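Local coordinates for protein exodeoxyribonuclease III (PDB 2JC4) that probably degrades double-stranded DNA from its 3' ends as a magnesium- or manganese-dependent DNA repair exonuclease of the AP/ExoA family, at residues D40-A45 against C54-Q59; V91-V96 against R100-Y105. One frame throughout, in Å; residues are numbered along the deposited sequence.

Interaction 1 of 2, residues D40-A45 against C54-Q59; sequences DKFPAA and CVWSGQ
Phe42 lies flat on the indole of Trp56, and the two aromatic side chains carry most of the contact between residues 40-45 and 54-59. From CB outward, Phe42 tracks across the indole. CB sits over the five-membered ring, 3.4 Å from Trp56 NE1; CG lies above the Trp56 CG-CD2 bond. Along one side of the phenyl, CD2 comes down to 3.5 Å from Trp56 CD2, over the middle of the bicycle, and CE2 passes on to Trp56 CE3 and, at 3.8 Å, to Cys54 CB. Along the other side, CD1 and CE1 meet Trp56 CB, which makes a CH-pi contact with the phenyl face. The result is an offset stack, the Phe42 ring and the five-membered ring of Trp56 having centroids 4.1 Å apart and planes inclined by 10°. Trp56 CG stands between its backbone N and carbonyl carbon (chi1 65°), a setting that lays the indole out under the phenyl. Cys54 SG stays at the phenyl edge as a sulfur-aromatic contact, while Ala44 CB reaches the far end of the indole, 3.7 Å from Trp56 CH2. The indole N-H is hydrogen-bonded to Gln39 O, which limits rotation of the ring. Leu11, Leu35, Leu47 and Ala66 also pack on Phe42. The arrangement is an aromatic stack that joins the turn leading into helix 44-48 to strand 53-57, an outermost strand of one of the two sheets of the DNase I-like fold.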
# COMPACT_ATOMS: atom_id res chain seq x y z
N ASP A 40 6.49 -8.25 -18.55
CA ASP A 40 7.48 -7.74 -19.51
C ASP A 40 7.17 -6.33 -20.05
O ASP A 40 7.86 -5.85 -20.97
CB ASP A 40 7.70 -8.76 -20.66
CG ASP A 40 6.53 -8.82 -21.64
OD1 ASP A 40 5.46 -8.23 -21.35
OD2 ASP A 40 6.68 -9.46 -22.72
N LYS A 41 6.13 -5.67 -19.52
CA LYS A 41 5.80 -4.31 -19.93
C LYS A 41 6.14 -3.25 -18.85
O LYS A 41 5.99 -2.04 -19.06
CB LYS A 41 4.34 -4.22 -20.35
CG LYS A 41 3.96 -5.16 -21.51
CD LYS A 41 4.34 -4.55 -22.85
CE LYS A 41 4.21 -5.55 -24.00
NZ LYS A 41 5.52 -6.26 -24.22
N PHE A 42 6.62 -3.71 -17.71
CA PHE A 42 7.08 -2.82 -16.64
C PHE A 42 8.20 -1.94 -17.23
O PHE A 42 9.12 -2.50 -17.86
CB PHE A 42 7.62 -3.66 -15.48
CG PHE A 42 8.02 -2.85 -14.28
CD1 PHE A 42 7.06 -2.42 -13.35
CD2 PHE A 42 9.35 -2.49 -14.08
CE1 PHE A 42 7.44 -1.67 -12.24
CE2 PHE A 42 9.74 -1.72 -12.95
CZ PHE A 42 8.79 -1.32 -12.04
N PRO A 43 8.15 -0.60 -17.01
CA PRO A 43 9.21 0.29 -17.53
C PRO A 43 10.53 0.22 -16.72
O PRO A 43 11.03 1.25 -16.20
CB PRO A 43 8.54 1.68 -17.45
CG PRO A 43 7.68 1.59 -16.20
CD PRO A 43 7.11 0.18 -16.28
N ALA A 44 11.13 -0.97 -16.68
CA ALA A 44 12.33 -1.20 -15.87
C ALA A 44 13.48 -0.27 -16.31
O ALA A 44 14.11 0.40 -15.49
CB ALA A 44 12.76 -2.69 -15.94
N ALA A 45 13.71 -0.17 -17.61
CA ALA A 45 14.79 0.70 -18.12
C ALA A 45 14.61 2.15 -17.69
O ALA A 45 15.56 2.77 -17.27
CB ALA A 45 14.90 0.59 -19.67
N CYS A 54 14.69 -2.21 -9.20
CA CYS A 54 13.27 -2.51 -9.25
C CYS A 54 13.05 -3.99 -9.19
O CYS A 54 13.73 -4.74 -9.90
CB CYS A 54 12.68 -2.05 -10.59
SG CYS A 54 12.88 -0.31 -10.89
N VAL A 55 12.09 -4.43 -8.36
CA VAL A 55 11.56 -5.79 -8.49
C VAL A 55 10.05 -5.67 -8.60
O VAL A 55 9.47 -4.74 -8.04
CB VAL A 55 11.97 -6.73 -7.34
CG1 VAL A 55 13.51 -6.91 -7.33
CG2 VAL A 55 11.45 -6.22 -5.96
N TRP A 56 9.43 -6.56 -9.35
CA TRP A 56 8.00 -6.39 -9.59
C TRP A 56 7.32 -7.70 -9.95
O TRP A 56 7.98 -8.71 -10.28
CB TRP A 56 7.75 -5.35 -10.70
CG TRP A 56 8.27 -5.80 -12.05
CD1 TRP A 56 7.54 -6.39 -13.04
CD2 TRP A 56 9.62 -5.68 -12.56
NE1 TRP A 56 8.35 -6.65 -14.14
CE2 TRP A 56 9.62 -6.22 -13.87
CE3 TRP A 56 10.81 -5.15 -12.05
CZ2 TRP A 56 10.77 -6.27 -14.65
CZ3 TRP A 56 11.96 -5.21 -12.84
CH2 TRP A 56 11.93 -5.75 -14.13
N SER A 57 5.99 -7.64 -9.93
CA SER A 57 5.14 -8.79 -10.22
C SER A 57 3.96 -8.17 -10.91
O SER A 57 3.14 -7.47 -10.25
CB SER A 57 4.67 -9.46 -8.92
OG SER A 57 3.87 -10.61 -9.18
N GLY A 58 3.89 -8.38 -12.22
CA GLY A 58 2.81 -7.80 -13.04
C GLY A 58 2.00 -8.85 -13.80
O GLY A 58 2.44 -9.98 -13.97
N GLN A 59 0.80 -8.46 -14.23
CA GLN A 59 -0.02 -9.30 -15.08
C GLN A 59 -0.75 -8.33 -15.98
O GLN A 59 -0.83 -7.13 -15.68
CB GLN A 59 -1.01 -10.13 -14.25
CG GLN A 59 -1.97 -9.26 -13.43
CD GLN A 59 -3.03 -10.05 -12.69
OE1 GLN A 59 -3.13 -9.95 -11.48
NE2 GLN A 59 -3.82 -10.82 -13.41

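Interaction 2 of 2, residues V91-V96 against R100-Y105; sequences VIAATV and RVINVY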
# COMPACT_ATOMS: atom_id res chain seq x y z
N VAL A 91 1.07 -9.35 -4.05
CA VAL A 91 2.00 -9.36 -2.89
C VAL A 91 3.44 -9.57 -3.41
O VAL A 91 3.73 -10.55 -4.12
CB VAL A 91 1.65 -10.50 -1.89
CG1 VAL A 91 2.58 -10.49 -0.65
CG2 VAL A 91 0.18 -10.44 -1.46
N ILE A 92 4.31 -8.64 -3.07
CA ILE A 92 5.73 -8.82 -3.31
C ILE A 92 6.46 -8.37 -2.05
O ILE A 92 6.09 -7.37 -1.43
CB ILE A 92 6.21 -8.03 -4.58
CG1 ILE A 92 7.66 -8.41 -4.93
CG2 ILE A 92 6.01 -6.48 -4.44
CD1 ILE A 92 8.11 -7.89 -6.31
N ALA A 93 7.48 -9.12 -1.66
CA ALA A 93 8.28 -8.75 -0.48
C ALA A 93 9.77 -8.80 -0.81
O ALA A 93 10.20 -9.54 -1.69
CB ALA A 93 7.96 -9.68 0.71
N ALA A 94 10.56 -8.04 -0.09
CA ALA A 94 12.00 -8.12 -0.27
C ALA A 94 12.62 -7.45 0.92
O ALA A 94 11.95 -6.69 1.60
CB ALA A 94 12.43 -7.43 -1.54
N THR A 95 13.89 -7.77 1.17
CA THR A 95 14.66 -7.19 2.27
C THR A 95 15.54 -6.13 1.64
O THR A 95 16.38 -6.44 0.75
CB THR A 95 15.52 -8.25 3.01
OG1 THR A 95 14.70 -9.36 3.39
CG2 THR A 95 16.17 -7.66 4.24
N VAL A 96 15.33 -4.89 2.09
CA VAL A 96 15.94 -3.71 1.51
C VAL A 96 16.62 -2.96 2.63
O VAL A 96 15.95 -2.56 3.59
CB VAL A 96 14.87 -2.76 0.84
CG1 VAL A 96 15.55 -1.64 0.08
CG2 VAL A 96 13.94 -3.54 -0.10
N ARG A 100 12.58 -5.69 6.18
CA ARG A 100 11.71 -6.56 5.38
C ARG A 100 10.51 -5.71 4.96
O ARG A 100 9.76 -5.22 5.82
CB ARG A 100 11.24 -7.76 6.22
CG ARG A 100 10.53 -8.83 5.42
CD ARG A 100 11.46 -9.41 4.32
NE ARG A 100 10.85 -10.57 3.68
CZ ARG A 100 11.32 -11.17 2.59
NH1 ARG A 100 12.43 -10.75 2.00
NH2 ARG A 100 10.65 -12.21 2.10
N VAL A 101 10.33 -5.57 3.64
CA VAL A 101 9.27 -4.74 3.09
C VAL A 101 8.26 -5.69 2.45
O VAL A 101 8.59 -6.43 1.56
CB VAL A 101 9.83 -3.77 2.04
CG1 VAL A 101 8.70 -3.00 1.29
CG2 VAL A 101 10.81 -2.81 2.70
N ILE A 102 7.03 -5.68 2.92
CA ILE A 102 5.98 -6.47 2.26
C ILE A 102 4.96 -5.51 1.63
O ILE A 102 4.24 -4.84 2.36
CB ILE A 102 5.30 -7.46 3.27
CG1 ILE A 102 6.38 -8.30 4.00
CG2 ILE A 102 4.17 -8.27 2.58
CD1 ILE A 102 5.83 -9.16 5.17
N ASN A 103 4.90 -5.45 0.29
CA ASN A 103 4.01 -4.54 -0.43
C ASN A 103 2.75 -5.31 -0.86
O ASN A 103 2.85 -6.37 -1.49
CB ASN A 103 4.75 -4.02 -1.66
CG ASN A 103 3.90 -3.14 -2.57
OD1 ASN A 103 2.89 -2.57 -2.14
ND2 ASN A 103 4.34 -3.00 -3.83
N VAL A 104 1.58 -4.76 -0.56
CA VAL A 104 0.31 -5.39 -0.87
C VAL A 104 -0.60 -4.47 -1.69
O VAL A 104 -0.71 -3.28 -1.42
CB VAL A 104 -0.42 -5.84 0.45
CG1 VAL A 104 0.25 -7.07 1.05
CG2 VAL A 104 -0.55 -4.66 1.53
N TYR A 105 -1.24 -5.05 -2.68
CA TYR A 105 -2.39 -4.44 -3.30
C TYR A 105 -3.57 -5.36 -2.92
O TYR A 105 -3.78 -6.40 -3.57
CB TYR A 105 -2.23 -4.31 -4.84
CG TYR A 105 -3.55 -3.90 -5.44
CD1 TYR A 105 -4.24 -2.81 -4.90
CD2 TYR A 105 -4.15 -4.64 -6.48
CE1 TYR A 105 -5.51 -2.43 -5.41
CE2 TYR A 105 -5.41 -4.24 -7.00
CZ TYR A 105 -6.08 -3.16 -6.43
OH TYR A 105 -7.34 -2.77 -6.86
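The beta hairpin of strands 91-96 and 99-105 is held by two antiparallel hydrogen-bonded pairs, Ile92 with Asn103 and Ala94 with Val101. In the first, Asn103 N binds Ile92 O at 2.8 Å and Ile92 N returns a bond to Asn103 O; in the second, Val101 N to Ala94 O is also 2.8 Å and nearly straight (168° at the hydrogen). Between these pairs Ala93 faces Ile102, with CA atoms 4.2 Å apart, and Ala93 CA makes a short CA-H...O contact with Val101 O. On the face of Val91, Ala93 and Thr95, the Arg100 chain bends at chi2 (60°) and swings back over the neighbouring strand. One face of its guanidinium lies over Ala93 CB and Ala94 N, and NH1 donates to Thr95 OG1 at 3.0 Å, the hydroxyl lying 23° out of the guanidinium plane. A salt bridge from NE to Glu134 and a bond from NH1 to Asp75 O fix the same group, so the buried charge is probably offset largely by Glu134. On the other face Ile92 CG2 packs against Asn103 CB and ND2, each at 3.9 Å. The Asn103 amide bonds to Gln33 NE2 through OD1 and to Leu32 O through ND2. Strand 99-105 ends at Tyr105, a predicted active-site residue. A hairpin packed by its Ile92 and Asn103 face on strands 29-33 and 65-69 of a second sheet fits the two-sheet sandwich of AP/ExoA nucleases.

Overall arrangement
Interaction 1 lies toward the periphery, about 17 Å from the centre of the chain to its own centre, and is partly buried; interaction 2 is buried, at about 10 Å. They belong to different sheets of the sandwich, and follow one another along the chain. The two contacts touch where Ile92 CD1 packs on the backbone of Val55 and Trp56, 3.6 Å from Trp56 N, so one strand of the hairpin presses on the strand beneath the aromatic stack. Their chemistry differs accordingly: residues 40-45 and 54-59 are joined by side chains alone, through an aromatic stack and apolar contacts around it, whereas residues 91-96 and 100-105 share a backbone ladder supplemented by a buried arginine.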